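Local coordinates for RING finger protein unkempt homolog (Mus musculus, PDB 5ELH) that binds RNA sequence-specifically through clustered CCCH zinc fingers and represses translation, controlling the early morphology of cortical neurons during embryonic development, at residues 40-45 with 89-94; 50-55 with 132-137; 59-64 with 79-84. All coordinates share one frame; numbering follows the deposited sequence.

In this fragment of Unkempt holding zinc fingers 1-3, with few helices and no strands, loops joined by polar contacts and zinc build the fold, as three contacts illustrate. Contact 1 is buried near the chain centre and relies on a serine hydroxyl, a histidine face and a water. Contact 2, its centre about 17 Å from that of the chain, is partly buried and uses backbone N-H bonds, one to a carboxylate that an arginine also grips. Contact 3, also partly buried, adds metal binding, a beta bridge and stacked flat groups within one finger. Contacts 1 and 2 meet where Tyr55 OH hydrogen-bonds to Arg43 O, contacts 1 and 3 where Arg43 NH2 does so to Phe79 O.

Contact 1 (40-45 with 89-94); sequences QRRRRS and RRYHLR
Ser45 and the pair His92-Leu93 supply the polar heart of this contact, which shows how one hydroxyl can tie two loops together. Ser45 OG receives the backbone N-H of Leu93 at 2.9 Å in a nearly straight bond (163°). With chi1 at 72°, OG sits between its own backbone N and carbonyl carbon, and from there it reaches both Leu93 N and a water. That water lies 2.6 Å from Ser45 OG and donates to Tyr91 O at 2.7 Å, so a second, solvent-mediated link runs beside the direct one.

The nonpolar side of the same serine works too. Ser45 CB lies almost straight above the middle of the His92 imidazole, a CH-pi contact of 3.5 Å from CB to the ring centroid. The ring's rotation is fixed at its edge: His92 ND1 accepts from Arg94 N at 3.2 Å, in the ring plane, while His92 NE2 is hydrogen-bonded to Tyr55 O. Leu93 CG closes over the hydroxyl, 3.3 Å from Ser45 OG.

Packing of a guanidinium face on an aliphatic carbon accounts for the rest. The Arg42 chain, bent at chi3, lays one guanidinium face over Tyr91 CB, with NE and CB 3.6 Å apart. Its polar end is engaged elsewhere, NH1 going to Phe11 O, and Tyr91 OH likewise reaches His117 O.

Tyr91 is the first residue to leave helical geometry after helix 87-90. The arrangement thus joins the loop 40-45 to the turn that follows that helix, a buried loop-to-turn contact near the centre of a cluster of CCCH zinc fingers.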
loop_
_atom_site.group_PDB
_atom_site.type_symbol
_atom_site.label_atom_id
_atom_site.label_comp_id
_atom_site.label_asym_id
_atom_site.label_seq_id
_atom_site.Cartn_x
_atom_site.Cartn_y
_atom_site.Cartn_z
ATOM N N GLN A 40 -4.962 3.559 -18.666
ATOM C CA GLN A 40 -4.001 4.232 -17.786
ATOM C C GLN A 40 -3.423 3.309 -16.719
ATOM O O GLN A 40 -2.452 3.663 -16.040
ATOM C CB GLN A 40 -4.655 5.421 -17.098
ATOM C CG GLN A 40 -5.153 6.473 -18.042
ATOM C CD GLN A 40 -6.021 7.502 -17.341
ATOM O OE1 GLN A 40 -6.830 7.169 -16.475
ATOM N NE2 GLN A 40 -5.844 8.766 -17.705
ATOM N N ARG A 41 -4.016 2.130 -16.572
ATOM C CA ARG A 41 -3.632 1.205 -15.524
ATOM C C ARG A 41 -2.251 0.642 -15.821
ATOM O O ARG A 41 -1.977 0.251 -16.949
ATOM C CB ARG A 41 -4.654 0.066 -15.435
ATOM C CG ARG A 41 -4.254 -1.094 -14.528
ATOM C CD ARG A 41 -5.325 -2.182 -14.490
ATOM N NE ARG A 41 -4.868 -3.365 -13.762
ATOM C CZ ARG A 41 -4.257 -4.414 -14.316
ATOM N NH1 ARG A 41 -4.024 -4.463 -15.623
ATOM N NH2 ARG A 41 -3.875 -5.430 -13.554
ATOM N N ARG A 42 -1.377 0.633 -14.820
ATOM C CA ARG A 42 -0.127 -0.112 -14.929
ATOM C C ARG A 42 -0.115 -1.311 -13.985
ATOM O O ARG A 42 -0.686 -1.272 -12.889
ATOM C CB ARG A 42 1.090 0.790 -14.680
ATOM C CG ARG A 42 1.129 1.442 -13.326
ATOM C CD ARG A 42 2.490 2.085 -13.084
ATOM N NE ARG A 42 3.498 1.117 -12.664
ATOM C CZ ARG A 42 3.841 0.872 -11.400
ATOM N NH1 ARG A 42 3.253 1.513 -10.393
ATOM N NH2 ARG A 42 4.789 -0.012 -11.142
ATOM N N ARG A 43 0.502 -2.399 -14.445
ATOM C CA ARG A 43 0.829 -3.524 -13.588
ATOM C C ARG A 43 2.107 -3.223 -12.815
ATOM O O ARG A 43 3.080 -2.745 -13.384
ATOM C CB ARG A 43 1.096 -4.772 -14.429
ATOM C CG ARG A 43 -0.050 -5.209 -15.320
ATOM C CD ARG A 43 0.432 -6.277 -16.273
ATOM N NE ARG A 43 1.357 -5.752 -17.274
ATOM C CZ ARG A 43 2.165 -6.497 -18.022
ATOM N NH1 ARG A 43 2.174 -7.823 -17.894
ATOM N NH2 ARG A 43 2.965 -5.920 -18.905
ATOM N N ARG A 44 2.096 -3.518 -11.521
ATOM C CA ARG A 44 3.292 -3.432 -10.695
ATOM C C ARG A 44 4.358 -4.351 -11.279
ATOM O O ARG A 44 4.060 -5.501 -11.596
ATOM C CB ARG A 44 2.954 -3.875 -9.273
ATOM C CG ARG A 44 4.091 -3.717 -8.293
ATOM C CD ARG A 44 3.759 -4.299 -6.920
ATOM N NE ARG A 44 4.883 -4.113 -5.998
ATOM C CZ ARG A 44 4.934 -4.578 -4.752
ATOM N NH1 ARG A 44 3.919 -5.274 -4.257
ATOM N NH2 ARG A 44 6.007 -4.344 -4.001
ATOM N N SER A 45 5.579 -3.846 -11.461
ATOM C CA SER A 45 6.687 -4.713 -11.876
ATOM C C SER A 45 7.180 -5.463 -10.648
ATOM O O SER A 45 7.087 -4.956 -9.531
ATOM C CB SER A 45 7.825 -3.935 -12.559
ATOM O OG SER A 45 8.579 -3.139 -11.649
ATOM N N ARG A 89 6.846 1.326 -18.018
ATOM C CA ARG A 89 8.298 1.439 -18.135
ATOM C C ARG A 89 8.847 2.440 -17.126
ATOM O O ARG A 89 9.838 2.184 -16.452
ATOM C CB ARG A 89 8.673 1.873 -19.553
ATOM C CG ARG A 89 10.140 2.198 -19.733
ATOM C CD ARG A 89 10.852 1.316 -20.719
ATOM N NE ARG A 89 11.253 2.070 -21.893
ATOM C CZ ARG A 89 12.394 1.903 -22.554
ATOM N NH1 ARG A 89 13.272 0.984 -22.182
ATOM N NH2 ARG A 89 12.656 2.672 -23.600
ATOM N N ARG A 90 8.185 3.584 -17.023
ATOM C CA ARG A 90 8.688 4.682 -16.211
ATOM C C ARG A 90 8.673 4.381 -14.711
ATOM O O ARG A 90 9.475 4.930 -13.957
ATOM C CB ARG A 90 7.887 5.948 -16.525
ATOM C CG ARG A 90 8.289 6.604 -17.846
ATOM C CD ARG A 90 7.317 7.693 -18.301
ATOM N NE ARG A 90 7.002 8.671 -17.258
ATOM C CZ ARG A 90 7.681 9.795 -17.035
ATOM N NH1 ARG A 90 8.746 10.102 -17.771
ATOM N NH2 ARG A 90 7.300 10.617 -16.061
ATOM N N TYR A 91 7.761 3.517 -14.277
ATOM C CA TYR A 91 7.644 3.166 -12.863
ATOM C C TYR A 91 8.107 1.733 -12.606
ATOM O O TYR A 91 7.822 1.147 -11.561
ATOM C CB TYR A 91 6.220 3.420 -12.365
ATOM C CG TYR A 91 5.902 4.896 -12.459
ATOM C CD1 TYR A 91 5.357 5.431 -13.618
ATOM C CD2 TYR A 91 6.220 5.762 -11.425
ATOM C CE1 TYR A 91 5.092 6.770 -13.731
ATOM C CE2 TYR A 91 5.963 7.101 -11.526
ATOM C CZ TYR A 91 5.400 7.608 -12.685
ATOM O OH TYR A 91 5.135 8.954 -12.808
ATOM N N HIS A 92 8.857 1.204 -13.559
ATOM C CA HIS A 92 9.448 -0.128 -13.444
ATOM C C HIS A 92 10.618 -0.107 -12.460
ATOM O O HIS A 92 11.334 0.905 -12.339
ATOM C CB HIS A 92 9.937 -0.586 -14.820
ATOM C CG HIS A 92 10.048 -2.072 -14.976
ATOM N ND1 HIS A 92 11.019 -2.823 -14.345
ATOM C CD2 HIS A 92 9.329 -2.941 -15.725
ATOM C CE1 HIS A 92 10.874 -4.094 -14.676
ATOM N NE2 HIS A 92 9.865 -4.191 -15.523
ATOM N N LEU A 93 10.795 -1.220 -11.755
ATOM C CA LEU A 93 11.917 -1.405 -10.824
ATOM C C LEU A 93 13.273 -1.122 -11.472
ATOM O O LEU A 93 14.192 -0.627 -10.828
ATOM C CB LEU A 93 11.899 -2.829 -10.256
ATOM C CG LEU A 93 10.839 -3.082 -9.180
ATOM C CD1 LEU A 93 10.587 -4.576 -8.996
ATOM C CD2 LEU A 93 11.248 -2.430 -7.868
ATOM N N ARG A 94 13.366 -1.395 -12.766
ATOM C CA ARG A 94 14.586 -1.215 -13.532
ATOM C C ARG A 94 14.959 0.245 -13.742
ATOM O O ARG A 94 16.141 0.585 -13.788
ATOM C CB ARG A 94 14.423 -1.883 -14.899
ATOM C CG ARG A 94 15.544 -1.604 -15.891
ATOM C CD ARG A 94 16.878 -2.117 -15.382
ATOM N NE ARG A 94 17.940 -1.904 -16.359
ATOM C CZ ARG A 94 18.674 -0.802 -16.451
ATOM N NH1 ARG A 94 18.472 0.220 -15.620
ATOM N NH2 ARG A 94 19.617 -0.723 -17.381
HETATM O O HOH W 1 7.206 -1.221 -10.482
#

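Contact 2 (50-55 with 132-137)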
loop_
_atom_site.group_PDB
_atom_site.type_symbol
_atom_site.label_atom_id
_atom_site.label_comp_id
_atom_site.label_asym_id
_atom_site.label_seq_id
_atom_site.Cartn_x
_atom_site.Cartn_y
_atom_site.Cartn_z
ATOM N N ASP A 50 13.609 -16.150 -8.842
ATOM C CA ASP A 50 14.683 -16.608 -9.726
ATOM C C ASP A 50 15.501 -15.465 -10.346
ATOM O O ASP A 50 16.449 -15.705 -11.084
ATOM C CB ASP A 50 14.144 -17.541 -10.823
ATOM C CG ASP A 50 13.137 -16.867 -11.750
ATOM O OD1 ASP A 50 13.083 -15.630 -11.811
ATOM O OD2 ASP A 50 12.400 -17.596 -12.448
ATOM N N GLY A 51 15.127 -14.221 -10.054
ATOM C CA GLY A 51 15.883 -13.082 -10.537
ATOM C C GLY A 51 15.344 -12.436 -11.806
ATOM O O GLY A 51 15.861 -11.401 -12.237
ATOM N N THR A 52 14.318 -13.033 -12.409
ATOM C CA THR A 52 13.725 -12.482 -13.626
ATOM C C THR A 52 12.538 -11.594 -13.250
ATOM O O THR A 52 11.929 -11.790 -12.208
ATOM C CB THR A 52 13.246 -13.592 -14.592
ATOM O OG1 THR A 52 12.175 -14.326 -13.989
ATOM C CG2 THR A 52 14.397 -14.547 -14.934
ATOM N N PHE A 53 12.249 -10.597 -14.074
ATOM C CA PHE A 53 11.092 -9.721 -13.857
ATOM C C PHE A 53 9.827 -10.383 -14.375
ATOM O O PHE A 53 9.884 -11.174 -15.313
ATOM C CB PHE A 53 11.247 -8.414 -14.620
ATOM C CG PHE A 53 12.200 -7.443 -13.988
ATOM C CD1 PHE A 53 12.084 -7.103 -12.653
ATOM C CD2 PHE A 53 13.202 -6.865 -14.739
ATOM C CE1 PHE A 53 12.951 -6.201 -12.081
ATOM C CE2 PHE A 53 14.079 -5.971 -14.170
ATOM C CZ PHE A 53 13.957 -5.642 -12.838
ATOM N N ASN A 54 8.676 -10.022 -13.807
ATOM C CA ASN A 54 7.410 -10.548 -14.306
ATOM C C ASN A 54 7.185 -10.111 -15.751
ATOM O O ASN A 54 6.735 -10.900 -16.578
ATOM C CB ASN A 54 6.232 -10.177 -13.402
ATOM C CG ASN A 54 6.085 -8.688 -13.217
ATOM O OD1 ASN A 54 7.052 -7.931 -13.348
ATOM N ND2 ASN A 54 4.873 -8.255 -12.893
ATOM N N TYR A 55 7.545 -8.874 -16.065
ATOM C CA TYR A 55 7.562 -8.418 -17.445
ATOM C C TYR A 55 8.748 -7.504 -17.731
ATOM O O TYR A 55 9.251 -6.815 -16.838
ATOM C CB TYR A 55 6.247 -7.724 -17.819
ATOM C CG TYR A 55 5.933 -6.432 -17.071
ATOM C CD1 TYR A 55 6.403 -5.219 -17.524
ATOM C CD2 TYR A 55 5.124 -6.438 -15.938
ATOM C CE1 TYR A 55 6.097 -4.040 -16.861
ATOM C CE2 TYR A 55 4.819 -5.275 -15.264
ATOM C CZ TYR A 55 5.310 -4.073 -15.731
ATOM O OH TYR A 55 5.016 -2.897 -15.066
ATOM N N TYR A 132 18.039 -4.964 -11.525
ATOM C CA TYR A 132 18.304 -5.571 -12.813
ATOM C C TYR A 132 17.775 -7.003 -12.849
ATOM O O TYR A 132 17.854 -7.724 -11.852
ATOM C CB TYR A 132 19.810 -5.613 -13.067
ATOM C CG TYR A 132 20.496 -4.269 -13.240
ATOM C CD1 TYR A 132 20.469 -3.608 -14.459
ATOM C CD2 TYR A 132 21.211 -3.691 -12.201
ATOM C CE1 TYR A 132 21.119 -2.395 -14.635
ATOM C CE2 TYR A 132 21.869 -2.476 -12.369
ATOM C CZ TYR A 132 21.821 -1.839 -13.589
ATOM O OH TYR A 132 22.461 -0.630 -13.769
ATOM N N ASP A 133 17.246 -7.396 -14.003
ATOM C CA ASP A 133 16.937 -8.801 -14.307
ATOM C C ASP A 133 18.255 -9.598 -14.326
ATOM O O ASP A 133 19.260 -9.127 -14.867
ATOM C CB ASP A 133 16.247 -8.870 -15.672
ATOM C CG ASP A 133 15.763 -10.266 -16.030
ATOM O OD1 ASP A 133 16.611 -11.153 -16.258
ATOM O OD2 ASP A 133 14.533 -10.469 -16.122
ATOM N N ILE A 134 18.255 -10.785 -13.725
ATOM C CA ILE A 134 19.459 -11.614 -13.663
ATOM C C ILE A 134 20.083 -11.783 -15.057
ATOM O O ILE A 134 21.313 -11.851 -15.190
ATOM C CB ILE A 134 19.188 -12.999 -12.998
ATOM C CG1 ILE A 134 20.484 -13.819 -12.853
ATOM C CG2 ILE A 134 18.158 -13.779 -13.790
ATOM C CD1 ILE A 134 21.492 -13.227 -11.895
ATOM N N ARG A 135 19.248 -11.810 -16.094
ATOM C CA ARG A 135 19.756 -11.872 -17.461
ATOM C C ARG A 135 20.600 -10.656 -17.813
ATOM O O ARG A 135 21.683 -10.799 -18.385
ATOM C CB ARG A 135 18.622 -12.023 -18.464
ATOM C CG ARG A 135 18.084 -13.429 -18.521
ATOM C CD ARG A 135 16.764 -13.491 -19.236
ATOM N NE ARG A 135 15.714 -12.801 -18.493
ATOM C CZ ARG A 135 14.426 -12.877 -18.795
ATOM N NH1 ARG A 135 14.040 -13.602 -19.835
ATOM N NH2 ARG A 135 13.537 -12.229 -18.062
ATOM N N GLU A 136 20.124 -9.465 -17.470
ATOM C CA GLU A 136 20.876 -8.263 -17.815
ATOM C C GLU A 136 22.178 -8.210 -17.020
ATOM O O GLU A 136 23.212 -7.768 -17.532
ATOM C CB GLU A 136 20.052 -6.995 -17.603
ATOM C CG GLU A 136 20.722 -5.782 -18.232
ATOM C CD GLU A 136 19.925 -4.500 -18.077
ATOM O OE1 GLU A 136 18.781 -4.562 -17.572
ATOM O OE2 GLU A 136 20.458 -3.427 -18.451
ATOM N N LEU A 137 22.139 -8.679 -15.778
ATOM C CA LEU A 137 23.354 -8.762 -14.974
ATOM C C LEU A 137 24.409 -9.648 -15.649
ATOM O O LEU A 137 25.609 -9.356 -15.586
ATOM C CB LEU A 137 23.045 -9.273 -13.562
ATOM C CG LEU A 137 22.240 -8.327 -12.664
ATOM C CD1 LEU A 137 21.830 -9.024 -11.376
ATOM C CD2 LEU A 137 23.035 -7.060 -12.343
HETATM O O HOH W 2 17.520 -9.879 -10.448
#
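Asp133, the N-cap of helix 134-142, offers its carboxylate to the loop carrying Thr52 and Phe53, so that the residue starting the helix also docks it. Along that loop, Asp50 comes first and forms an Asx turn: its OD1 accepts both Thr52 N and, at 2.7 Å, Thr52 OG1. Gly51 follows with a positive phi (97°). Its carbonyl receives Ile134 N at 2.9 Å, and a water joins Gly51 O to Tyr132 O. Because Gly51 has no side chain, its backbone can come close to Ile134, with the two CA atoms 5.0 Å apart.

Thr52 lies against the Asp133-Arg135 pair, its CB 3.7 Å from Arg135 NH2 and its CG2 over one face of the guanidinium. Arg135 grips Asp133 side-on, NE to OD1 and NH2 to OD2, while Asp133 OD1 also takes Arg135 N through its anti lone pair in the capping bond. The carboxylate is placed for all this by CG standing anti to the backbone N (chi1 -175°).

At Phe53 the N-H reaches Asp133 OD2 at 3.1 Å, from the face opposite that met by Arg135 NH2. An alanine in place of Asp133 is likely to leave Arg135 without its charged mate and the Phe53 N-H without its acceptor, weakening the helix start as well. The Phe53 ring slides past the aspartate, its CE2 ending 3.5 Å from Asp133 N.

Contact 3 (59-64 with 79-84); sequences VYCTKY and FLHRTT. With ZN (zinc ion), chain E.
Leu80 O is gripped by Cys61 N at 2.6 Å, and also takes a weak bond from a water and a CA-H contact from Tyr60. With the straight return bond from Leu80 N to Val59 O (3.0 Å), it makes a single beta bridge between Tyr60 and Leu80. The bridge brings two ligands of one zinc together: Cys61 SG, anti to its backbone N (chi1 -177°), and His81 NE2, bound at 2.2 and 2.1 Å from the metal respectively. Cys71 and Cys77 complete this CCCH site.

Two aromatic side chains of 59-64 pack against 79-84. The Tyr64 ring forms an offset stack with the His81 imidazole, planes 11° apart, and His81 CB sits over the centre of the Tyr64 ring. Tyr60 is sandwiched: Leu80 CD2 covers one face, 3.6 Å from the ring centroid, and the Arg82 guanidinium lies flat on the other in a cation-pi stack, with CZ 3.7 Å from that centroid. Tyr60 OH goes on to Asp86. Val59 CG2 touches Phe79 CD1, 3.4 Å away.

Helix 87-90 packs against the bridged residues: Leu80 on Glu88 and Arg89, Tyr60 on Arg89, while Glu88 accepts from His81 N.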
loop_
_atom_site.group_PDB
_atom_site.type_symbol
_atom_site.label_atom_id
_atom_site.label_comp_id
_atom_site.label_asym_id
_atom_site.label_seq_id
_atom_site.Cartn_x
_atom_site.Cartn_y
_atom_site.Cartn_z
ATOM N N VAL A 59 11.238 -4.703 -23.853
ATOM C CA VAL A 59 10.586 -5.239 -25.049
ATOM C C VAL A 59 9.052 -5.146 -24.939
ATOM O O VAL A 59 8.425 -5.742 -24.067
ATOM C CB VAL A 59 11.112 -6.660 -25.457
ATOM C CG1 VAL A 59 11.997 -7.265 -24.376
ATOM C CG2 VAL A 59 9.978 -7.596 -25.846
ATOM N N TYR A 60 8.476 -4.350 -25.832
ATOM C CA TYR A 60 7.053 -4.024 -25.792
ATOM C C TYR A 60 6.179 -5.153 -26.357
ATOM O O TYR A 60 6.485 -5.744 -27.393
ATOM C CB TYR A 60 6.785 -2.724 -26.561
ATOM C CG TYR A 60 7.129 -1.452 -25.802
ATOM C CD1 TYR A 60 6.233 -0.890 -24.896
ATOM C CD2 TYR A 60 8.344 -0.810 -26.000
ATOM C CE1 TYR A 60 6.543 0.282 -24.204
ATOM C CE2 TYR A 60 8.661 0.358 -25.315
ATOM C CZ TYR A 60 7.760 0.897 -24.416
ATOM O OH TYR A 60 8.084 2.057 -23.742
ATOM N N CYS A 61 5.091 -5.432 -25.653
ATOM C CA CYS A 61 4.047 -6.345 -26.113
ATOM C C CYS A 61 3.414 -5.829 -27.393
ATOM O O CYS A 61 3.013 -4.671 -27.449
ATOM C CB CYS A 61 2.980 -6.419 -25.020
ATOM S SG CYS A 61 1.590 -7.556 -25.284
ATOM N N THR A 62 3.298 -6.675 -28.415
ATOM C CA THR A 62 2.598 -6.275 -29.641
ATOM C C THR A 62 1.096 -6.597 -29.621
ATOM O O THR A 62 0.356 -6.134 -30.489
ATOM C CB THR A 62 3.228 -6.909 -30.889
ATOM O OG1 THR A 62 3.269 -8.331 -30.733
ATOM C CG2 THR A 62 4.639 -6.379 -31.100
ATOM N N LYS A 63 0.643 -7.363 -28.630
ATOM C CA LYS A 63 -0.775 -7.732 -28.516
ATOM C C LYS A 63 -1.604 -6.717 -27.723
ATOM O O LYS A 63 -2.826 -6.666 -27.857
ATOM C CB LYS A 63 -0.915 -9.099 -27.849
ATOM C CG LYS A 63 -0.241 -10.234 -28.603
ATOM C CD LYS A 63 -0.313 -11.522 -27.806
ATOM C CE LYS A 63 0.425 -12.649 -28.504
ATOM N NZ LYS A 63 0.573 -13.841 -27.623
ATOM N N TYR A 64 -0.937 -5.932 -26.885
ATOM C CA TYR A 64 -1.607 -4.963 -26.021
ATOM C C TYR A 64 -2.358 -3.925 -26.846
ATOM O O TYR A 64 -1.763 -3.227 -27.659
ATOM C CB TYR A 64 -0.582 -4.273 -25.111
ATOM C CG TYR A 64 -1.168 -3.227 -24.186
ATOM C CD1 TYR A 64 -1.883 -3.594 -23.053
ATOM C CD2 TYR A 64 -0.991 -1.872 -24.435
ATOM C CE1 TYR A 64 -2.417 -2.647 -22.205
ATOM C CE2 TYR A 64 -1.516 -0.919 -23.592
ATOM C CZ TYR A 64 -2.223 -1.309 -22.475
ATOM O OH TYR A 64 -2.751 -0.362 -21.625
ATOM N N PHE A 79 5.787 -9.219 -21.423
ATOM C CA PHE A 79 6.230 -8.062 -22.178
ATOM C C PHE A 79 5.624 -6.763 -21.658
ATOM O O PHE A 79 4.637 -6.751 -20.921
ATOM C CB PHE A 79 5.908 -8.241 -23.658
ATOM C CG PHE A 79 6.442 -9.523 -24.235
ATOM C CD1 PHE A 79 7.804 -9.739 -24.336
ATOM C CD2 PHE A 79 5.581 -10.508 -24.674
ATOM C CE1 PHE A 79 8.296 -10.909 -24.856
ATOM C CE2 PHE A 79 6.068 -11.679 -25.204
ATOM C CZ PHE A 79 7.426 -11.878 -25.296
ATOM N N LEU A 80 6.243 -5.671 -22.071
ATOM C CA LEU A 80 5.902 -4.346 -21.605
ATOM C C LEU A 80 4.696 -3.775 -22.350
ATOM O O LEU A 80 4.602 -3.898 -23.568
ATOM C CB LEU A 80 7.122 -3.461 -21.830
ATOM C CG LEU A 80 7.058 -2.020 -21.356
ATOM C CD1 LEU A 80 6.842 -1.955 -19.855
ATOM C CD2 LEU A 80 8.347 -1.337 -21.767
ATOM N N HIS A 81 3.777 -3.153 -21.612
ATOM C CA HIS A 81 2.601 -2.531 -22.207
ATOM C C HIS A 81 2.766 -1.034 -22.277
ATOM O O HIS A 81 3.179 -0.400 -21.308
ATOM C CB HIS A 81 1.356 -2.899 -21.410
ATOM C CG HIS A 81 1.042 -4.364 -21.455
ATOM N ND1 HIS A 81 0.206 -4.986 -20.552
ATOM C CD2 HIS A 81 1.471 -5.334 -22.297
ATOM C CE1 HIS A 81 0.126 -6.270 -20.841
ATOM N NE2 HIS A 81 0.886 -6.509 -21.897
ATOM N N ARG A 82 2.462 -0.481 -23.442
ATOM C CA ARG A 82 2.546 0.952 -23.653
ATOM C C ARG A 82 1.267 1.603 -23.137
ATOM O O ARG A 82 0.396 2.007 -23.893
ATOM C CB ARG A 82 2.770 1.260 -25.129
ATOM C CG ARG A 82 3.512 2.565 -25.363
ATOM C CD ARG A 82 3.674 2.848 -26.843
ATOM N NE ARG A 82 4.279 1.734 -27.576
ATOM C CZ ARG A 82 5.585 1.564 -27.756
ATOM N NH1 ARG A 82 6.460 2.424 -27.245
ATOM N NH2 ARG A 82 6.019 0.520 -28.447
ATOM N N THR A 83 1.157 1.664 -21.820
ATOM C CA THR A 83 0.033 2.307 -21.168
ATOM C C THR A 83 0.114 3.802 -21.436
ATOM O O THR A 83 1.130 4.289 -21.924
ATOM C CB THR A 83 0.081 2.040 -19.664
ATOM O OG1 THR A 83 1.314 2.547 -19.128
ATOM C CG2 THR A 83 0.004 0.548 -19.398
ATOM N N THR A 84 -0.953 4.534 -21.138
ATOM C CA THR A 84 -0.931 5.972 -21.324
ATOM C C THR A 84 0.191 6.562 -20.475
ATOM O O THR A 84 0.309 6.261 -19.289
ATOM C CB THR A 84 -2.276 6.626 -20.945
ATOM O OG1 THR A 84 -3.344 5.966 -21.636
ATOM C CG2 THR A 84 -2.280 8.103 -21.327
HETATM ZN ZN ZN E . 0.906 -8.096 -23.223
HETATM O O HOH W 3 2.452 -2.419 -25.707
#